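Local atomic coordinates of galactan 1,3-beta-galactosidase (Phanerochaete chrysosporium, PDB entry 7BYV), a protein that probably acts as an exo-beta-1,3-galactanase, cutting galactose from the end of beta-1,3-galactan chains, and also binds carbohydrate and calcium through a second domain. Residues N2-G7 / Y271-L276; M97-D102 / Y123-S128; V111-A116 / G127-L132; Q243-L248 / M257-R262. The protein carries 1 engineered substitution. One frame throughout, in Å; residues are numbered along the deposited sequence. Where two conformers were deposited one is given.

How the contacts relate
Near the N terminus, segment 2-7 lies across 271-276, and this contact 1 closes a loop of more than 260 residues. The other three contacts nest inside that loop. Contacts 2 and 3 come first, within the propeller blade of strands 80-89 to 124-129. Contact 2 links 97-102 to 123-128 across the intervening strand, and contact 3 pairs that strand, 111-116, with 127-132. They share G127 and S128. Contact 4 follows in series, about 20 Å from contact 2 between centres. It is the hairpin 243-248 / 257-262 of the last blade. It touches contact 1, because strands 253-260 and 270-277 are neighbours in that blade.

Contact 1: residues N2-G7 / Y271-L276; sequences NQIVSG and YIWYPL. With NAG (2-acetamido-2-deoxy-beta-D-glucopyranose), chain D.
S6 turns its OG opposite its own carbonyl carbon and beside its backbone N (chi1 -65°), and this carries the hydroxyl to the backbone of W273. I4 sets its CG2 branch anti to its backbone N, which brings that methyl to the CB of W273. The receiving strand, 270-277, belongs to the last blade of the five-bladed beta-propeller of family GH43. The N-terminal segment runs across it rather than pairing with it, at 126° between end-to-end directions.

The hydroxyl of S6 is the polar centre. W273 N donates to S6 OG over 2.9 Å, in a bent bond of 139°. The same OG lies 2.7 Å from W273 O, an oxygen that accepts a hydrogen bond from W291 NE1. S6 OG further sits over one face of the Y274 ring, 3.7 Å from its CE1. A buried hydroxyl is thus held between a strand backbone and an aromatic face.

The apolar part is compact. I4 CG2 comes to 3.6 Å from W273 CB, and the two side chains cross at about a right angle. The W273 indole goes on to meet the rings of W34 and W10. I4 also bonds through its backbone to W291, in the small sheet next to the propeller.

Farther out, N2 was modelled in two conformers. In one, ND2 points at O5 of the NAG sugar, so that link is tentative; the sugar is also bonded to D56. At the other end of the segment, I272 CD1 rests 3.7 Å from G7 N.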
# COMPACT_ATOMS: atom_id res chain seq x y z
N ASN A 2 14.26 -2.04 13.24
CA ASN A 2 12.91 -1.69 12.82
C ASN A 2 12.44 -2.57 11.67
O ASN A 2 13.21 -3.14 10.90
CB ASN A 2 12.81 -0.21 12.45
CG ASN A 2 11.80 0.53 13.31
OD1 ASN A 2 10.80 -0.04 13.73
ND2 ASN A 2 12.08 1.80 13.59
N GLN A 3 11.12 -2.62 11.56
CA GLN A 3 10.35 -3.61 10.85
C GLN A 3 9.25 -2.94 10.04
O GLN A 3 8.60 -2.00 10.50
CB GLN A 3 9.76 -4.61 11.84
CG GLN A 3 10.78 -5.65 12.19
CD GLN A 3 10.66 -6.20 13.58
OE1 GLN A 3 10.11 -5.57 14.48
NE2 GLN A 3 11.19 -7.41 13.76
N ILE A 4 9.07 -3.42 8.82
CA ILE A 4 7.95 -3.01 7.98
C ILE A 4 6.83 -3.99 8.28
O ILE A 4 6.95 -5.18 8.00
CB ILE A 4 8.34 -2.99 6.50
CG1 ILE A 4 9.37 -1.89 6.24
CG2 ILE A 4 7.12 -2.75 5.62
CD1 ILE A 4 10.58 -2.36 5.48
N VAL A 5 5.75 -3.49 8.87
CA VAL A 5 4.68 -4.31 9.42
C VAL A 5 3.39 -3.87 8.73
O VAL A 5 2.70 -2.94 9.17
CB VAL A 5 4.59 -4.19 10.95
CG1 VAL A 5 3.51 -5.07 11.52
CG2 VAL A 5 5.92 -4.55 11.57
N SER A 6 3.06 -4.54 7.63
CA SER A 6 1.95 -4.09 6.79
C SER A 6 0.61 -4.31 7.47
O SER A 6 0.29 -5.41 7.93
CB SER A 6 1.99 -4.84 5.46
OG SER A 6 3.16 -4.48 4.76
N GLY A 7 -0.20 -3.25 7.52
CA GLY A 7 -1.51 -3.29 8.13
C GLY A 7 -1.56 -2.57 9.46
O GLY A 7 -2.63 -2.11 9.87
N TYR A 271 -0.96 1.16 5.09
CA TYR A 271 0.15 1.09 4.16
C TYR A 271 0.60 -0.36 4.08
O TYR A 271 0.94 -0.96 5.10
CB TYR A 271 1.29 2.00 4.62
CG TYR A 271 0.82 3.42 4.80
CD1 TYR A 271 0.48 4.20 3.69
CD2 TYR A 271 0.65 3.96 6.06
CE1 TYR A 271 0.01 5.47 3.85
CE2 TYR A 271 0.18 5.24 6.24
CZ TYR A 271 -0.14 6.00 5.13
OH TYR A 271 -0.61 7.28 5.31
N ILE A 272 0.58 -0.92 2.88
CA ILE A 272 0.93 -2.32 2.65
C ILE A 272 2.22 -2.32 1.85
O ILE A 272 2.22 -2.00 0.66
CB ILE A 272 -0.19 -3.06 1.92
CG1 ILE A 272 -1.54 -2.77 2.57
CG2 ILE A 272 0.08 -4.53 1.93
CD1 ILE A 272 -1.54 -3.11 4.03
N TRP A 273 3.34 -2.63 2.51
CA TRP A 273 4.65 -2.68 1.86
C TRP A 273 5.21 -4.09 1.98
O TRP A 273 5.31 -4.64 3.08
CB TRP A 273 5.65 -1.68 2.47
CG TRP A 273 5.38 -0.23 2.25
CD1 TRP A 273 4.24 0.34 1.76
CD2 TRP A 273 6.27 0.85 2.56
NE1 TRP A 273 4.37 1.71 1.73
CE2 TRP A 273 5.60 2.05 2.22
CE3 TRP A 273 7.57 0.93 3.08
CZ2 TRP A 273 6.19 3.31 2.39
CZ3 TRP A 273 8.15 2.18 3.25
CH2 TRP A 273 7.46 3.35 2.90
N TYR A 274 5.60 -4.66 0.85
CA TYR A 274 6.13 -6.01 0.81
C TYR A 274 7.35 -6.06 -0.10
O TYR A 274 7.44 -5.29 -1.07
CB TYR A 274 5.10 -7.02 0.28
CG TYR A 274 3.96 -7.29 1.23
CD1 TYR A 274 4.19 -7.64 2.55
CD2 TYR A 274 2.64 -7.19 0.79
CE1 TYR A 274 3.14 -7.88 3.41
CE2 TYR A 274 1.60 -7.44 1.62
CZ TYR A 274 1.84 -7.77 2.93
OH TYR A 274 0.75 -8.01 3.73
N PRO A 275 8.30 -6.95 0.19
CA PRO A 275 9.33 -7.22 -0.80
C PRO A 275 8.63 -7.65 -2.07
O PRO A 275 7.67 -8.41 -2.03
CB PRO A 275 10.15 -8.35 -0.18
CG PRO A 275 9.83 -8.33 1.26
CD PRO A 275 8.40 -7.86 1.34
N LEU A 276 9.09 -7.11 -3.18
CA LEU A 276 8.66 -7.55 -4.49
C LEU A 276 9.85 -8.32 -5.04
O LEU A 276 10.88 -7.72 -5.35
CB LEU A 276 8.28 -6.36 -5.36
CG LEU A 276 7.29 -6.63 -6.48
CD1 LEU A 276 5.89 -6.69 -5.98
CD2 LEU A 276 7.43 -5.52 -7.49
C1 NAG D . 14.75 5.09 13.78
C2 NAG D . 15.28 5.14 15.21
C3 NAG D . 16.05 3.86 15.55
C4 NAG D . 16.76 3.29 14.32
C5 NAG D . 15.79 3.05 13.16
C6 NAG D . 15.49 1.58 12.95
C7 NAG D . 15.67 7.42 16.01
C8 NAG D . 16.66 8.54 16.14
N2 NAG D . 16.12 6.31 15.41
O3 NAG D . 15.15 2.90 16.09
O4 NAG D . 17.80 4.16 13.88
O5 NAG D . 14.54 3.72 13.40
O6 NAG D . 16.12 1.08 11.78
O7 NAG D . 14.53 7.51 16.44

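Contact 2: residues M97-D102 / Y123-S128; sequences MWFHSD and YTYKGS
M97 lays its terminal methyl over one face of the Y123 ring, and this is the well-packed part of the contact. CE is 3.8 Å from the ring centroid and only 14° off the ring normal, a CH-pi contact. The sulfur stays farther off, with SD 5.0 Å from the same centroid, as in a Met-aromatic pair. The side chain is extended as far as SD and then bends (chi3 -61°), which drops the methyl onto the ring. The Y123 hydroxyl bonds to P119 O. Changing Y123 to an alanine would probably open a gap beside M97 CE and V86 and leave P119 O without this partner.

F99 adds a lighter touch. Its CZ comes to 4.0 Å from Y125 CE1, which lies at the edge of the F99 ring, and the side chains cross at about a right angle.

The other side is looser and more polar. Y125 and S128 are partly exposed, and T124 and K126 next to them face solvent. Here S101 OG and S128 OG share a hydrogen bond of 2.7 Å. Y125 OH also meets S128 OG, in a bond modelled very short and of doubtful length.

The two strands are not paired: their axes pass 8.7 Å apart at 56°. Strand 110-116 lies between them in the four-stranded antiparallel propeller blade, so these side chains reach over it. On the inner side strand 80-89 follows; its V86 touches M97 and its V81 touches F99, and the same strand carries the galactose-binding residues E82 and R83.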
# COMPACT_ATOMS: atom_id res chain seq x y z
N MET A 97 6.68 17.90 -9.33
CA MET A 97 5.68 17.03 -8.74
C MET A 97 4.50 16.90 -9.70
O MET A 97 3.99 17.91 -10.20
CB MET A 97 5.20 17.57 -7.39
CG MET A 97 3.99 16.85 -6.82
SD MET A 97 3.22 17.69 -5.42
CE MET A 97 4.60 17.66 -4.27
N TRP A 98 4.09 15.67 -9.96
CA TRP A 98 2.89 15.40 -10.73
C TRP A 98 1.85 14.77 -9.82
O TRP A 98 2.19 14.06 -8.87
CB TRP A 98 3.18 14.48 -11.93
CG TRP A 98 4.02 15.16 -12.95
CD1 TRP A 98 5.29 15.64 -12.78
CD2 TRP A 98 3.66 15.46 -14.30
NE1 TRP A 98 5.73 16.21 -13.93
CE2 TRP A 98 4.75 16.11 -14.89
CE3 TRP A 98 2.52 15.22 -15.07
CZ2 TRP A 98 4.73 16.55 -16.21
CZ3 TRP A 98 2.50 15.66 -16.37
CH2 TRP A 98 3.60 16.32 -16.93
N PHE A 99 0.59 15.04 -10.12
CA PHE A 99 -0.48 14.44 -9.35
C PHE A 99 -1.74 14.39 -10.20
O PHE A 99 -1.87 15.08 -11.21
CB PHE A 99 -0.75 15.20 -8.03
CG PHE A 99 -1.03 16.67 -8.22
CD1 PHE A 99 0.01 17.60 -8.22
CD2 PHE A 99 -2.33 17.13 -8.37
CE1 PHE A 99 -0.25 18.95 -8.40
CE2 PHE A 99 -2.60 18.48 -8.54
CZ PHE A 99 -1.55 19.39 -8.55
N HIS A 100 -2.67 13.55 -9.77
CA HIS A 100 -3.98 13.52 -10.38
C HIS A 100 -4.77 14.70 -9.82
O HIS A 100 -5.11 14.72 -8.63
CB HIS A 100 -4.64 12.18 -10.09
CG HIS A 100 -6.08 12.11 -10.47
ND1 HIS A 100 -6.91 11.11 -10.00
CD2 HIS A 100 -6.84 12.90 -11.26
CE1 HIS A 100 -8.13 11.30 -10.50
NE2 HIS A 100 -8.11 12.37 -11.27
N SER A 101 -5.05 15.68 -10.66
CA SER A 101 -5.81 16.86 -10.27
C SER A 101 -7.22 16.71 -10.81
O SER A 101 -7.40 16.58 -12.02
CB SER A 101 -5.14 18.13 -10.82
OG SER A 101 -6.01 19.24 -10.76
N ASP A 102 -8.22 16.71 -9.93
CA ASP A 102 -9.56 16.45 -10.43
C ASP A 102 -10.59 17.25 -9.65
O ASP A 102 -10.27 17.97 -8.69
CB ASP A 102 -9.89 14.96 -10.38
CG ASP A 102 -10.66 14.49 -11.61
OD1 ASP A 102 -11.64 15.14 -12.00
OD2 ASP A 102 -10.28 13.45 -12.17
N TYR A 123 5.94 23.49 -2.68
CA TYR A 123 5.85 23.51 -4.13
C TYR A 123 4.88 24.59 -4.59
O TYR A 123 3.88 24.87 -3.93
CB TYR A 123 5.42 22.12 -4.64
CG TYR A 123 6.52 21.07 -4.57
CD1 TYR A 123 6.90 20.49 -3.37
CD2 TYR A 123 7.19 20.67 -5.72
CE1 TYR A 123 7.92 19.54 -3.32
CE2 TYR A 123 8.20 19.73 -5.68
CZ TYR A 123 8.56 19.17 -4.48
OH TYR A 123 9.57 18.24 -4.47
N THR A 124 5.17 25.20 -5.74
CA THR A 124 4.25 26.19 -6.31
C THR A 124 3.50 25.59 -7.49
O THR A 124 4.12 25.04 -8.41
CB THR A 124 4.98 27.47 -6.75
OG1 THR A 124 5.77 27.99 -5.67
CG2 THR A 124 3.96 28.54 -7.15
N TYR A 125 2.19 25.74 -7.47
CA TYR A 125 1.31 25.14 -8.46
C TYR A 125 1.44 25.86 -9.80
O TYR A 125 1.22 27.07 -9.87
CB TYR A 125 -0.11 25.22 -7.92
CG TYR A 125 -1.22 24.69 -8.78
CD1 TYR A 125 -1.15 23.45 -9.40
CD2 TYR A 125 -2.39 25.43 -8.91
CE1 TYR A 125 -2.22 22.98 -10.15
CE2 TYR A 125 -3.44 24.98 -9.66
CZ TYR A 125 -3.35 23.76 -10.27
OH TYR A 125 -4.42 23.34 -10.99
N LYS A 126 1.78 25.13 -10.85
CA LYS A 126 1.86 25.70 -12.18
C LYS A 126 0.59 25.49 -12.97
O LYS A 126 0.47 26.01 -14.09
CB LYS A 126 3.06 25.11 -12.94
CG LYS A 126 4.40 25.37 -12.24
CD LYS A 126 4.56 26.86 -11.90
CE LYS A 126 5.88 27.16 -11.20
NZ LYS A 126 7.05 26.68 -11.97
N GLY A 127 -0.37 24.76 -12.44
CA GLY A 127 -1.65 24.58 -13.09
C GLY A 127 -1.91 23.12 -13.45
O GLY A 127 -1.04 22.26 -13.37
N SER A 128 -3.15 22.89 -13.85
CA SER A 128 -3.67 21.58 -14.17
C SER A 128 -4.20 21.57 -15.59
O SER A 128 -4.65 22.60 -16.11
CB SER A 128 -4.81 21.14 -13.21
OG SER A 128 -4.36 21.01 -11.87

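Contact 3: residues V111-A116 / G127-L132; sequences VGVATA and GSFKPL. With NAG (2-acetamido-2-deoxy-beta-D-glucopyranose), chain E.
The F129 ring is covered on both faces. On one lies the NAG sugar, with its C1 4.1 Å above the ring plane and over the centre. On the opposite face is the carbonyl oxygen of V111, offset toward the rim. V113 CG2 approaches obliquely, 3.7 Å from F129 CE1. The ring reaches this place because its CG stands between the backbone N and the carbonyl carbon (chi1 54°). The sugar belongs to the glycan on N174, a residue that F129 also touches.

Beneath the ring the two segments form an antiparallel beta hairpin, the outer two strands of a propeller blade. V111 and F129 are a hydrogen-bonded pair. V111 N donates to F129 O over 2.8 Å, and F129 N returns a bond to V111 O over 2.9 Å. The next pair, G112 with S128, is non-hydrogen-bonded, and its CA atoms come within 4.1 Å. Glycine fits there: a CB on G112 would stand about 3.1 Å from S128 OG. S128 CA also makes a C-H...O contact with V111 O.

Beyond the strand, P131 turns its CD toward V111 CG2 at 4.3 Å, and both residues pack on L153 and S136. K130 points the other way, and its NZ forms a salt bridge with D135. The K130 carbonyl takes a weak hydrogen bond of 3.3 Å from O6 of the sugar to K130 O.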
# COMPACT_ATOMS: atom_id res chain seq x y z
N VAL A 111 -4.15 16.26 -14.99
CA VAL A 111 -2.91 16.19 -14.25
C VAL A 111 -2.66 17.57 -13.68
O VAL A 111 -3.18 18.57 -14.18
CB VAL A 111 -1.76 15.73 -15.16
CG1 VAL A 111 -0.46 16.03 -14.54
CG2 VAL A 111 -1.85 14.25 -15.37
N GLY A 112 -1.93 17.63 -12.58
CA GLY A 112 -1.43 18.88 -12.07
C GLY A 112 0.07 18.80 -11.90
O GLY A 112 0.65 17.74 -11.66
N VAL A 113 0.71 19.96 -12.05
CA VAL A 113 2.15 20.07 -11.89
C VAL A 113 2.43 21.16 -10.87
O VAL A 113 1.62 22.06 -10.64
CB VAL A 113 2.86 20.35 -13.24
CG1 VAL A 113 4.35 20.18 -13.12
CG2 VAL A 113 2.35 19.40 -14.30
N ALA A 114 3.57 21.03 -10.21
CA ALA A 114 4.07 22.00 -9.26
C ALA A 114 5.57 21.79 -9.20
O ALA A 114 6.05 20.68 -9.48
CB ALA A 114 3.41 21.83 -7.88
N THR A 115 6.32 22.85 -8.87
CA THR A 115 7.77 22.74 -8.80
C THR A 115 8.29 23.32 -7.49
O THR A 115 7.58 24.06 -6.79
CB THR A 115 8.47 23.45 -9.97
OG1 THR A 115 8.01 24.80 -10.05
CG2 THR A 115 8.16 22.74 -11.28
N ALA A 116 9.54 22.99 -7.18
CA ALA A 116 10.24 23.51 -6.01
C ALA A 116 11.71 23.15 -6.13
O ALA A 116 12.07 22.20 -6.84
CB ALA A 116 9.66 22.96 -4.70
N GLY A 127 -0.37 24.76 -12.44
CA GLY A 127 -1.65 24.58 -13.09
C GLY A 127 -1.91 23.12 -13.45
O GLY A 127 -1.04 22.26 -13.37
N SER A 128 -3.15 22.89 -13.85
CA SER A 128 -3.67 21.58 -14.17
C SER A 128 -4.20 21.57 -15.59
O SER A 128 -4.65 22.60 -16.11
CB SER A 128 -4.81 21.14 -13.21
OG SER A 128 -4.36 21.01 -11.87
N PHE A 129 -4.19 20.40 -16.21
CA PHE A 129 -4.55 20.31 -17.61
C PHE A 129 -4.80 18.85 -17.94
O PHE A 129 -4.40 17.95 -17.21
CB PHE A 129 -3.45 20.89 -18.50
CG PHE A 129 -2.11 20.28 -18.24
CD1 PHE A 129 -1.27 20.82 -17.29
CD2 PHE A 129 -1.70 19.17 -18.93
CE1 PHE A 129 -0.04 20.26 -17.04
CE2 PHE A 129 -0.47 18.61 -18.69
CZ PHE A 129 0.36 19.15 -17.75
N LYS A 130 -5.44 18.64 -19.09
CA LYS A 130 -5.52 17.32 -19.67
C LYS A 130 -4.26 17.04 -20.49
O LYS A 130 -3.90 17.83 -21.36
CB LYS A 130 -6.77 17.20 -20.54
CG LYS A 130 -8.06 17.19 -19.76
CD LYS A 130 -9.07 16.42 -20.55
CE LYS A 130 -10.46 16.48 -19.93
NZ LYS A 130 -10.55 15.59 -18.74
N PRO A 131 -3.55 15.94 -20.23
CA PRO A 131 -2.33 15.65 -20.99
C PRO A 131 -2.66 15.31 -22.44
O PRO A 131 -3.40 14.36 -22.71
CB PRO A 131 -1.74 14.45 -20.25
CG PRO A 131 -2.88 13.82 -19.56
CD PRO A 131 -3.78 14.95 -19.17
N LEU A 132 -2.11 16.11 -23.36
CA LEU A 132 -2.34 15.97 -24.80
C LEU A 132 -3.83 15.99 -25.12
O LEU A 132 -4.27 15.36 -26.09
CB LEU A 132 -1.69 14.71 -25.35
CG LEU A 132 -0.16 14.60 -25.36
CD1 LEU A 132 0.30 13.34 -26.09
CD2 LEU A 132 0.49 15.81 -25.97
C1 NAG E . 0.83 21.94 -21.02
C2 NAG E . 0.59 23.32 -20.39
C3 NAG E . -0.91 23.54 -20.17
C4 NAG E . -1.68 23.28 -21.46
C5 NAG E . -1.32 21.90 -22.01
C6 NAG E . -2.02 21.53 -23.30
C7 NAG E . 2.63 23.70 -19.08
C8 NAG E . 3.22 23.81 -17.71
N2 NAG E . 1.32 23.46 -19.14
O3 NAG E . -1.16 24.85 -19.67
O4 NAG E . -3.09 23.38 -21.23
O5 NAG E . 0.10 21.83 -22.25
O6 NAG E . -2.57 20.22 -23.20
O7 NAG E . 3.32 23.82 -20.10

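Contact 4: residues Q243-L248 / M257-R262; sequences QNAFDL and MGDRWR. With GAL (beta-D-galactopyranose), chain C.
Q243 and W261 meet with the amide nearly upright against the indole, their planes 85° apart. The pair sits at the substrate end of a beta hairpin, the first two strands of the last propeller blade. W261 NE1 donates to Q243 OE1 over 2.9 Å. The donor lies in the carbonyl plane, while the oxygen is 17° out of the indole plane. Q243 gets there by an extended chain with CG anti to the backbone N (chi1 -164°). This leaves NE2 near the bound galactose, with a weak bond of 3.4 Å from Q243 NE2 to O2 of the sugar. The same NE2 bonds to S204 OG, while D138, E82 and R83 hold the galactose as well. With a leucine in place of Q243, W261 NE1 would probably be left without this acceptor, and the galactose O2 and S204 OG would lose their amide partner.

D259 stands on the same face of the sheet as Q243. Its CB lies over one face of the W261 indole, toward the rim, and its OD2 lies 3.4 Å from A245 CB. OD1 goes to G22 N.

Farther along, M257 runs beside F246 and L248. Its SD passes 4.1 Å from F246 CB and is oblique to the ring, a Met-aromatic contact. Its CE reaches L248 CD2.

The register slips by one here, in a classic beta bulge. A245 and F246 both face M257, and both nitrogens donate to one oxygen: M257 O is 2.7 Å from A245 N and 2.9 Å from F246 N.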
# COMPACT_ATOMS: atom_id res chain seq x y z
N GLN A 243 -3.75 -1.79 -2.94
CA GLN A 243 -3.72 -1.27 -4.29
C GLN A 243 -2.39 -0.59 -4.48
O GLN A 243 -1.96 0.19 -3.62
CB GLN A 243 -4.88 -0.29 -4.54
CG GLN A 243 -5.10 -0.04 -6.01
CD GLN A 243 -6.04 1.10 -6.31
OE1 GLN A 243 -6.19 2.03 -5.52
NE2 GLN A 243 -6.69 1.03 -7.45
N ASN A 244 -1.74 -0.88 -5.61
CA ASN A 244 -0.42 -0.32 -5.90
C ASN A 244 -0.38 1.18 -5.67
O ASN A 244 -1.34 1.90 -5.97
CB ASN A 244 -0.05 -0.63 -7.35
CG ASN A 244 1.41 -0.43 -7.62
OD1 ASN A 244 2.27 -0.81 -6.82
ND2 ASN A 244 1.71 0.19 -8.76
N ALA A 245 0.76 1.65 -5.15
CA ALA A 245 0.97 3.10 -5.05
C ALA A 245 2.31 3.44 -5.67
O ALA A 245 2.41 4.32 -6.53
CB ALA A 245 0.91 3.58 -3.60
N PHE A 246 3.34 2.72 -5.23
CA PHE A 246 4.68 2.98 -5.72
C PHE A 246 5.45 1.68 -5.72
O PHE A 246 5.19 0.81 -4.90
CB PHE A 246 5.41 4.01 -4.87
CG PHE A 246 6.59 4.58 -5.54
CD1 PHE A 246 6.43 5.57 -6.51
CD2 PHE A 246 7.86 4.13 -5.24
CE1 PHE A 246 7.53 6.12 -7.16
CE2 PHE A 246 8.96 4.67 -5.89
CZ PHE A 246 8.79 5.66 -6.86
N ASP A 247 6.39 1.55 -6.65
CA ASP A 247 7.20 0.34 -6.74
C ASP A 247 8.66 0.75 -6.76
O ASP A 247 9.13 1.31 -7.76
CB ASP A 247 6.83 -0.49 -7.97
CG ASP A 247 5.35 -0.74 -8.05
OD1 ASP A 247 4.81 -1.47 -7.19
OD2 ASP A 247 4.70 -0.19 -8.97
N LEU A 248 9.36 0.49 -5.67
CA LEU A 248 10.66 1.09 -5.50
C LEU A 248 11.75 0.05 -5.71
O LEU A 248 11.72 -1.01 -5.07
CB LEU A 248 10.79 1.70 -4.10
CG LEU A 248 12.14 2.33 -3.77
CD1 LEU A 248 12.26 3.71 -4.43
CD2 LEU A 248 12.33 2.41 -2.25
N MET A 257 4.74 -0.95 -2.68
CA MET A 257 4.07 -0.06 -1.74
C MET A 257 2.64 0.15 -2.21
O MET A 257 2.41 0.74 -3.27
CB MET A 257 4.78 1.28 -1.63
CG MET A 257 6.19 1.13 -1.21
SD MET A 257 7.08 2.68 -1.34
CE MET A 257 8.58 2.22 -0.48
N GLY A 258 1.68 -0.32 -1.41
CA GLY A 258 0.28 -0.16 -1.72
C GLY A 258 -0.46 0.51 -0.58
O GLY A 258 0.05 0.66 0.53
N ASP A 259 -1.68 0.94 -0.88
CA ASP A 259 -2.58 1.46 0.13
C ASP A 259 -3.69 0.44 0.35
O ASP A 259 -4.20 -0.14 -0.61
CB ASP A 259 -3.21 2.78 -0.30
CG ASP A 259 -2.20 3.81 -0.67
OD1 ASP A 259 -1.59 4.40 0.23
OD2 ASP A 259 -2.01 4.02 -1.89
N ARG A 260 -4.05 0.23 1.61
CA ARG A 260 -5.30 -0.43 1.93
C ARG A 260 -6.32 0.67 2.18
O ARG A 260 -6.39 1.23 3.28
CB ARG A 260 -5.18 -1.36 3.13
CG ARG A 260 -6.45 -2.09 3.38
CD ARG A 260 -6.31 -3.09 4.50
NE ARG A 260 -5.40 -4.15 4.11
CZ ARG A 260 -4.60 -4.77 4.96
NH1 ARG A 260 -4.63 -4.46 6.25
NH2 ARG A 260 -3.80 -5.73 4.53
N TRP A 261 -7.12 0.97 1.15
CA TRP A 261 -8.13 2.02 1.23
C TRP A 261 -9.27 1.60 2.15
O TRP A 261 -9.91 0.56 1.95
CB TRP A 261 -8.70 2.34 -0.15
CG TRP A 261 -7.70 2.90 -1.07
CD1 TRP A 261 -7.22 2.32 -2.22
CD2 TRP A 261 -7.02 4.16 -0.95
NE1 TRP A 261 -6.30 3.13 -2.82
CE2 TRP A 261 -6.15 4.27 -2.06
CE3 TRP A 261 -7.06 5.20 -0.02
CZ2 TRP A 261 -5.32 5.38 -2.26
CZ3 TRP A 261 -6.24 6.30 -0.22
CH2 TRP A 261 -5.38 6.38 -1.33
N ARG A 262 -9.54 2.44 3.15
CA ARG A 262 -10.72 2.34 3.99
C ARG A 262 -11.67 3.46 3.61
O ARG A 262 -11.62 4.55 4.19
CB ARG A 262 -10.33 2.44 5.46
CG ARG A 262 -11.40 2.04 6.38
CD ARG A 262 -10.80 1.58 7.67
NE ARG A 262 -11.81 1.52 8.71
CZ ARG A 262 -11.58 1.14 9.96
NH1 ARG A 262 -10.35 0.77 10.33
NH2 ARG A 262 -12.57 1.13 10.83
C1 GAL C . -9.97 4.78 -7.53
C2 GAL C . -8.49 5.32 -7.31
C3 GAL C . -8.32 6.06 -6.00
C4 GAL C . -9.50 7.02 -5.80
C5 GAL C . -10.81 6.18 -5.60
C6 GAL C . -12.16 6.91 -5.89
O2 GAL C . -7.50 4.32 -7.34
O3 GAL C . -7.11 6.82 -6.05
O4 GAL C . -9.61 7.94 -6.92
O5 GAL C . -10.82 4.89 -6.35
O6 GAL C . -13.27 6.00 -5.81
O HOH W 1 -3.46 2.83 -4.18